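Local structure of disulfide oxidoreductase (Xylella fastidiosa, 2REM) at residues 4-7 against 8-12; 89-92 against 93-97; 140-143 against 144-147. The protein probably acts as a thiol-disulfide oxidoreductase of the DsbA type, exchanging disulfide bonds with substrate proteins in the bacterial periplasm. All coordinates share one frame; numbering follows the deposited sequence. Where two conformers were deposited one is given.

Contact 1: residues 4-7 against 8-12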
loop_
_atom_site.group_PDB
_atom_site.type_symbol
_atom_site.label_atom_id
_atom_site.label_comp_id
_atom_site.label_asym_id
_atom_site.label_seq_id
_atom_site.Cartn_x
_atom_site.Cartn_y
_atom_site.Cartn_z
ATOM N N LEU A 4 22.334 -11.013 -7.792
ATOM C CA LEU A 4 21.980 -9.886 -6.946
ATOM C C LEU A 4 21.231 -8.870 -7.795
ATOM O O LEU A 4 21.627 -8.620 -8.943
ATOM C CB LEU A 4 23.234 -9.240 -6.349
ATOM C CG LEU A 4 23.964 -10.187 -5.391
ATOM C CD1 LEU A 4 25.370 -9.674 -5.144
ATOM C CD2 LEU A 4 23.176 -10.315 -4.107
ATOM N N PRO A 5 20.157 -8.288 -7.236
ATOM C CA PRO A 5 19.412 -7.249 -7.932
ATOM C C PRO A 5 20.341 -6.163 -8.461
ATOM O O PRO A 5 21.298 -5.763 -7.774
ATOM C CB PRO A 5 18.532 -6.664 -6.831
ATOM C CG PRO A 5 18.267 -7.857 -5.951
ATOM C CD PRO A 5 19.596 -8.561 -5.903
ATOM N N VAL A 6 20.019 -5.694 -9.661
ATOM C CA VAL A 6 20.801 -4.729 -10.433
ATOM C C VAL A 6 19.882 -3.556 -10.673
ATOM O O VAL A 6 18.725 -3.747 -11.062
ATOM C CB VAL A 6 21.167 -5.329 -11.823
ATOM C CG1 VAL A 6 21.839 -4.281 -12.767
ATOM C CG2 VAL A 6 22.044 -6.566 -11.644
ATOM N N VAL A 7 20.388 -2.350 -10.444
ATOM C CA VAL A 7 19.616 -1.149 -10.727
ATOM C C VAL A 7 19.248 -1.150 -12.203
ATOM O O VAL A 7 20.019 -1.624 -13.049
ATOM C CB VAL A 7 20.413 0.132 -10.382
ATOM C CG1 VAL A 7 21.464 0.409 -11.427
ATOM C CG2 VAL A 7 19.477 1.316 -10.222
ATOM N N GLY A 8 18.065 -0.630 -12.501
ATOM C CA GLY A 8 17.556 -0.626 -13.843
ATOM C C GLY A 8 17.010 -1.957 -14.335
ATOM O O GLY A 8 16.371 -1.982 -15.373
ATOM N N GLU A 9 17.271 -3.061 -13.634
ATOM C CA GLU A 9 16.670 -4.360 -13.999
ATOM C C GLU A 9 15.700 -4.783 -12.929
ATOM O O GLU A 9 14.550 -5.093 -13.204
ATOM C CB GLU A 9 17.712 -5.490 -14.149
ATOM C CG GLU A 9 18.880 -5.230 -15.033
ATOM C CD GLU A 9 19.785 -6.459 -15.129
ATOM O OE1 GLU A 9 19.522 -7.444 -14.379
ATOM O OE2 GLU A 9 20.741 -6.444 -15.942
ATOM N N ASP A 10 16.173 -4.772 -11.686
ATOM C CA ASP A 10 15.417 -5.304 -10.566
ATOM C C ASP A 10 14.818 -4.224 -9.681
ATOM O O ASP A 10 13.889 -4.477 -8.930
ATOM C CB ASP A 10 16.315 -6.235 -9.765
ATOM C CG ASP A 10 16.889 -7.332 -10.626
ATOM O OD1 ASP A 10 16.100 -8.157 -11.116
ATOM O OD2 ASP A 10 18.112 -7.349 -10.853
ATOM N N TYR A 11 15.382 -3.025 -9.749
ATOM C CA TYR A 11 14.838 -1.910 -9.004
ATOM C C TYR A 11 15.355 -0.654 -9.692
ATOM O O TYR A 11 16.312 -0.716 -10.450
ATOM C CB TYR A 11 15.260 -1.941 -7.507
ATOM C CG TYR A 11 16.760 -1.761 -7.309
ATOM C CD1 TYR A 11 17.321 -0.474 -7.152
ATOM C CD2 TYR A 11 17.626 -2.862 -7.307
ATOM C CE1 TYR A 11 18.704 -0.311 -6.990
ATOM C CE2 TYR A 11 19.003 -2.697 -7.143
ATOM C CZ TYR A 11 19.527 -1.418 -6.990
ATOM O OH TYR A 11 20.886 -1.239 -6.840
ATOM N N VAL A 12 14.718 0.484 -9.415
ATOM C CA VAL A 12 15.243 1.753 -9.879
ATOM C C VAL A 12 15.351 2.682 -8.675
ATOM O O VAL A 12 14.720 2.469 -7.640
ATOM C CB VAL A 12 14.373 2.377 -11.006
ATOM C CG1 VAL A 12 14.471 1.562 -12.324
ATOM C CG2 VAL A 12 12.917 2.483 -10.550
HETATM O O HOH W 1 22.237 -3.531 -6.710
#
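Tyr11, with chi1 at 65°, sets its CG between its own backbone N and carbonyl carbon, which turns the phenol ring back alongside the chain just before it and puts one face of the ring under Val7 CA. Asp10 takes another course: its CG stands anti to the carbonyl carbon (chi1 -56°) and the carboxylate turns to the backbone of Val6. There Asp10 OD2 accepts a hydrogen bond from Val6 N at 2.8 Å through the lone pair pointing away from OD1, and His3 NE2 bonds the same oxygen. The traffic also runs the other way. Asp10 N donates to Val6 O over 2.8 Å, almost straight at 175°, while Glu9 N reaches that carbonyl from above its plane at 3.0 Å. These bonds close a tight turn through Gly8 that leads into strand 11-13, an outermost strand of the thioredoxin-fold sheet; just before it Asp10, and in it Val12, hydrogen-bond to the backbones of Thr168 and Met166. The ring of Tyr11 has Val7 CA over one face in a CH-pi contact, 3.9 Å from the ring centroid, while Val7 CG2 touches Tyr11 CE1 at 3.7 Å and Pro5 CB packs against CD2. At the ring edge, a water links Pro5 O (2.6 Å) to Tyr11 OH (2.7 Å), and the hydroxyl is further hydrogen-bonded to Arg185 of helix 172-190.

Contact 2: residues 89-92 against 93-97; sequences RSHT and AMFEA
Helix 87-101 belongs to the helical part that DsbA proteins add to the thioredoxin fold, and its residues His91 and Phe95, one turn apart, put two rings on the side that meets helix 38-52. The rings form a T-shaped pair: the edge of Phe95, led by CE2, points at the face of His91, with centroids 5.0 Å apart and planes at 76°. The two side chains leave the helix pointing the same way but by different first torsions. His91 CG lies anti to its backbone N (chi1 -160°), whereas Phe95 CG lies anti to its carbonyl carbon (chi1 -78°), and this sets the second ring beside the first. Phe95 also keeps close to the helix itself, with CB 3.4 Å from Thr92 O. Around the pair the aromatic cluster continues: Phe33 meets His91 edge-to-face, Tyr35 meets both rings, and Phe95 further touches Cys40, the second cysteine of the CxxC pattern expected to be the redox-active centre, and the following Ala41. On another side of the helix, Ser90 and the bent chain of Met94 pack on Phe117 and Tyr118 of helix 111-119, and Ser90 OG is hydrogen-bonded to Val86 O.

Three helical bonds join the turns: Met94 N to Ser90 O (2.7 Å), Phe95 N to His91 O (3.2 Å, the longest) and Glu96 N to Thr92 O (2.8 Å). The preceding step is made by solvent instead. Arg89 O and Ala93 N stand too far apart for a direct bond, and a water spans them, donating to Arg89 O at 2.7 Å and accepting from Ala93 N at 2.9 Å.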
loop_
_atom_site.group_PDB
_atom_site.type_symbol
_atom_site.label_atom_id
_atom_site.label_comp_id
_atom_site.label_asym_id
_atom_site.label_seq_id
_atom_site.Cartn_x
_atom_site.Cartn_y
_atom_site.Cartn_z
ATOM N N ARG A 89 -8.018 -5.568 9.600
ATOM C CA ARG A 89 -8.954 -6.685 9.730
ATOM C C ARG A 89 -9.834 -6.871 8.477
ATOM O O ARG A 89 -10.399 -7.927 8.285
ATOM C CB ARG A 89 -9.865 -6.481 10.939
ATOM C CG ARG A 89 -10.625 -5.184 10.819
ATOM C CD ARG A 89 -11.682 -4.985 11.864
ATOM N NE ARG A 89 -11.233 -5.283 13.204
ATOM C CZ ARG A 89 -11.918 -4.964 14.299
ATOM N NH1 ARG A 89 -13.075 -4.314 14.204
ATOM N NH2 ARG A 89 -11.448 -5.300 15.492
ATOM N N SER A 90 -9.958 -5.842 7.650
ATOM C CA SER A 90 -10.880 -5.927 6.516
ATOM C C SER A 90 -10.139 -6.026 5.172
ATOM O O SER A 90 -10.773 -6.112 4.123
ATOM C CB SER A 90 -11.833 -4.729 6.517
ATOM O OG SER A 90 -11.108 -3.535 6.282
ATOM N N HIS A 91 -8.808 -6.010 5.207
ATOM C CA HIS A 91 -8.011 -5.778 3.991
ATOM C C HIS A 91 -8.206 -6.892 2.954
ATOM O O HIS A 91 -8.534 -6.633 1.783
ATOM C CB HIS A 91 -6.525 -5.674 4.373
ATOM C CG HIS A 91 -5.690 -4.987 3.345
ATOM N ND1 HIS A 91 -4.596 -5.581 2.750
ATOM C CD2 HIS A 91 -5.781 -3.745 2.816
ATOM C CE1 HIS A 91 -4.049 -4.729 1.899
ATOM N NE2 HIS A 91 -4.754 -3.613 1.914
ATOM N N THR A 92 -7.987 -8.123 3.390
ATOM C CA THR A 92 -8.218 -9.332 2.580
ATOM C C THR A 92 -9.670 -9.405 2.148
ATOM O O THR A 92 -9.964 -9.666 0.985
ATOM C CB THR A 92 -7.860 -10.585 3.377
ATOM O OG1 THR A 92 -6.463 -10.518 3.716
ATOM C CG2 THR A 92 -8.152 -11.856 2.565
ATOM N N ALA A 93 -10.575 -9.150 3.090
ATOM C CA ALA A 93 -12.001 -9.170 2.783
ATOM C C ALA A 93 -12.382 -8.149 1.704
ATOM O O ALA A 93 -13.238 -8.421 0.838
ATOM C CB ALA A 93 -12.807 -8.937 4.057
ATOM N N MET A 94 -11.759 -6.974 1.739
ATOM C CA MET A 94 -12.042 -5.989 0.701
ATOM C C MET A 94 -11.581 -6.516 -0.667
ATOM O O MET A 94 -12.314 -6.439 -1.626
ATOM C CB MET A 94 -11.444 -4.606 1.008
ATOM C CG MET A 94 -11.665 -3.616 -0.135
ATOM S SD MET A 94 -13.420 -3.306 -0.487
ATOM C CE MET A 94 -13.715 -2.092 0.763
ATOM N N PHE A 95 -10.356 -7.029 -0.759
ATOM C CA PHE A 95 -9.901 -7.651 -2.006
ATOM C C PHE A 95 -10.854 -8.744 -2.482
ATOM O O PHE A 95 -11.237 -8.817 -3.667
ATOM C CB PHE A 95 -8.507 -8.274 -1.808
ATOM C CG PHE A 95 -7.374 -7.294 -1.819
ATOM C CD1 PHE A 95 -7.129 -6.478 -2.924
ATOM C CD2 PHE A 95 -6.475 -7.266 -0.758
ATOM C CE1 PHE A 95 -6.038 -5.628 -2.945
ATOM C CE2 PHE A 95 -5.389 -6.399 -0.754
ATOM C CZ PHE A 95 -5.172 -5.562 -1.856
ATOM N N GLU A 96 -11.251 -9.610 -1.544
ATOM C CA GLU A 96 -12.160 -10.679 -1.854
ATOM C C GLU A 96 -13.540 -10.162 -2.310
ATOM O O GLU A 96 -14.063 -10.636 -3.309
ATOM C CB GLU A 96 -12.229 -11.629 -0.663
ATOM C CG GLU A 96 -13.462 -12.446 -0.559
ATOM C CD GLU A 96 -13.364 -13.421 0.589
ATOM O OE1 GLU A 96 -13.081 -12.958 1.724
ATOM O OE2 GLU A 96 -13.538 -14.640 0.335
ATOM N N ALA A 97 -14.068 -9.151 -1.623
ATOM C CA ALA A 97 -15.347 -8.520 -1.991
ATOM C C ALA A 97 -15.313 -8.035 -3.439
ATOM O O ALA A 97 -16.280 -8.191 -4.167
ATOM C CB ALA A 97 -15.623 -7.353 -1.086
HETATM O O HOH W 2 -10.007 -9.287 5.931
#

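Contact 3: residues 140-143 against 144-147; sequences RFQA and ARAY
Arg145 reaches back to Gln142, three residues earlier on helix 135-151, a long helix that packs one side against the sheet of the thioredoxin fold. Its CB lies over the preceding turn, 3.4 Å from Phe141 O, the same carbonyl that accepts a hydrogen bond from Arg145 N. From there CG stands anti to the backbone N (chi1 -176°) and the chain runs out nearly extended to CD, 4.0 Å from Gln142 OE1. A bend at chi3 (86°) then turns NE onto that oxygen, giving a 3.0 Å hydrogen bond with OE1 close to the guanidinium plane. NH2 adds a weak second bond to the same OE1 at 3.3 Å, so the guanidinium meets the amide oxygen with one edge. The two flat groups are nonetheless steeply turned, their planes 77° apart. Gln142 bends at chi2 to bring its amide alongside, and its NE2 is hydrogen-bonded to Glu138 OE2, consistent with OE1 being the end turned to Arg145.

Elsewhere on the helix, Ala144 packs on Val63 of strand 58-64. Phe141 packs on helix 71-83, where Arg76 makes a cation-pi contact with its ring. Regular helical bonds run throughout, such as Ala144 N to Arg140 O (2.8 Å) and, at the end of the segment, Tyr147 N to Ala143 O at 2.9 Å.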
loop_
_atom_site.group_PDB
_atom_site.type_symbol
_atom_site.label_atom_id
_atom_site.label_comp_id
_atom_site.label_asym_id
_atom_site.label_seq_id
_atom_site.Cartn_x
_atom_site.Cartn_y
_atom_site.Cartn_z
ATOM N N ARG A 140 -4.299 12.259 4.331
ATOM C CA ARG A 140 -3.629 11.004 4.004
ATOM C C ARG A 140 -3.717 10.693 2.508
ATOM O O ARG A 140 -2.764 10.171 1.903
ATOM C CB ARG A 140 -4.273 9.850 4.792
ATOM C CG ARG A 140 -4.097 10.048 6.276
ATOM C CD ARG A 140 -4.601 8.876 7.037
ATOM N NE ARG A 140 -4.434 9.122 8.451
ATOM C CZ ARG A 140 -4.307 8.184 9.374
ATOM N NH1 ARG A 140 -4.315 6.911 9.039
ATOM N NH2 ARG A 140 -4.163 8.548 10.640
ATOM N N PHE A 141 -4.869 11.015 1.920
ATOM C CA PHE A 141 -5.069 10.833 0.482
ATOM C C PHE A 141 -4.101 11.707 -0.325
ATOM O O PHE A 141 -3.444 11.237 -1.268
ATOM C CB PHE A 141 -6.536 11.152 0.136
ATOM C CG PHE A 141 -6.873 11.020 -1.319
ATOM C CD1 PHE A 141 -7.471 9.861 -1.802
ATOM C CD2 PHE A 141 -6.628 12.083 -2.201
ATOM C CE1 PHE A 141 -7.803 9.756 -3.163
ATOM C CE2 PHE A 141 -6.985 12.005 -3.548
ATOM C CZ PHE A 141 -7.566 10.839 -4.031
ATOM N N GLN A 142 -3.975 12.967 0.057
ATOM C CA GLN A 142 -2.995 13.833 -0.580
ATOM C C GLN A 142 -1.558 13.352 -0.344
ATOM O O GLN A 142 -0.728 13.417 -1.242
ATOM C CB GLN A 142 -3.178 15.277 -0.146
ATOM C CG GLN A 142 -4.477 15.899 -0.656
ATOM C CD GLN A 142 -4.633 15.770 -2.158
ATOM O OE1 GLN A 142 -3.638 15.729 -2.903
ATOM N NE2 GLN A 142 -5.880 15.693 -2.619
ATOM N N ALA A 143 -1.272 12.850 0.853
ATOM C CA ALA A 143 0.077 12.361 1.138
ATOM C C ALA A 143 0.368 11.142 0.254
ATOM O O ALA A 143 1.461 11.024 -0.296
ATOM C CB ALA A 143 0.202 11.996 2.603
ATOM N N ALA A 144 -0.612 10.249 0.128
ATOM C CA ALA A 144 -0.480 9.063 -0.733
ATOM C C ALA A 144 -0.296 9.460 -2.193
ATOM O O ALA A 144 0.541 8.883 -2.906
ATOM C CB ALA A 144 -1.684 8.148 -0.578
ATOM N N ARG A 145 -1.070 10.441 -2.635
ATOM C CA ARG A 145 -0.978 10.933 -4.006
ATOM C C ARG A 145 0.398 11.543 -4.262
ATOM O O ARG A 145 1.047 11.217 -5.258
ATOM C CB ARG A 145 -2.072 11.960 -4.283
ATOM C CG ARG A 145 -2.085 12.454 -5.735
ATOM C CD ARG A 145 -3.390 13.163 -6.025
ATOM N NE ARG A 145 -3.320 14.562 -5.635
ATOM C CZ ARG A 145 -2.821 15.531 -6.394
ATOM N NH1 ARG A 145 -2.342 15.273 -7.610
ATOM N NH2 ARG A 145 -2.803 16.775 -5.931
ATOM N N ALA A 146 0.838 12.420 -3.356
ATOM C CA ALA A 146 2.158 13.027 -3.449
ATOM C C ALA A 146 3.264 11.984 -3.506
ATOM O O ALA A 146 4.214 12.110 -4.293
ATOM C CB ALA A 146 2.390 14.027 -2.297
ATOM N N TYR A 147 3.117 10.937 -2.700
ATOM C CA TYR A 147 4.107 9.876 -2.678
ATOM C C TYR A 147 4.143 9.130 -4.016
ATOM O O TYR A 147 5.224 8.883 -4.552
ATOM C CB TYR A 147 3.848 8.951 -1.492
ATOM C CG TYR A 147 4.871 7.877 -1.285
ATOM C CD1 TYR A 147 6.147 8.150 -0.773
ATOM C CD2 TYR A 147 4.535 6.566 -1.546
ATOM C CE1 TYR A 147 7.057 7.095 -0.562
ATOM C CE2 TYR A 147 5.406 5.566 -1.366
ATOM C CZ TYR A 147 6.650 5.806 -0.886
ATOM O OH TYR A 147 7.442 4.686 -0.741
#

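Contact 1 ties the N-terminal turn to an edge strand, whereas contacts 2 and 3 are single-helix contacts on two different helices. Contacts 1 and 2 lie on opposite sides of the chain's centre, their own centres about 32 Å apart; contact 3 is about 26 Å from contact 1 and about 22 Å from contact 2, again between centres. Chemistry follows place. The turn of 4-12, largely exposed, adds a carboxylate and a water to its backbone bonds; residues 89-97 bring buried rings to the CxxC helix; and 140-147 divides, with an amide-guanidinium pair outward and the small Ala144 on the sheet.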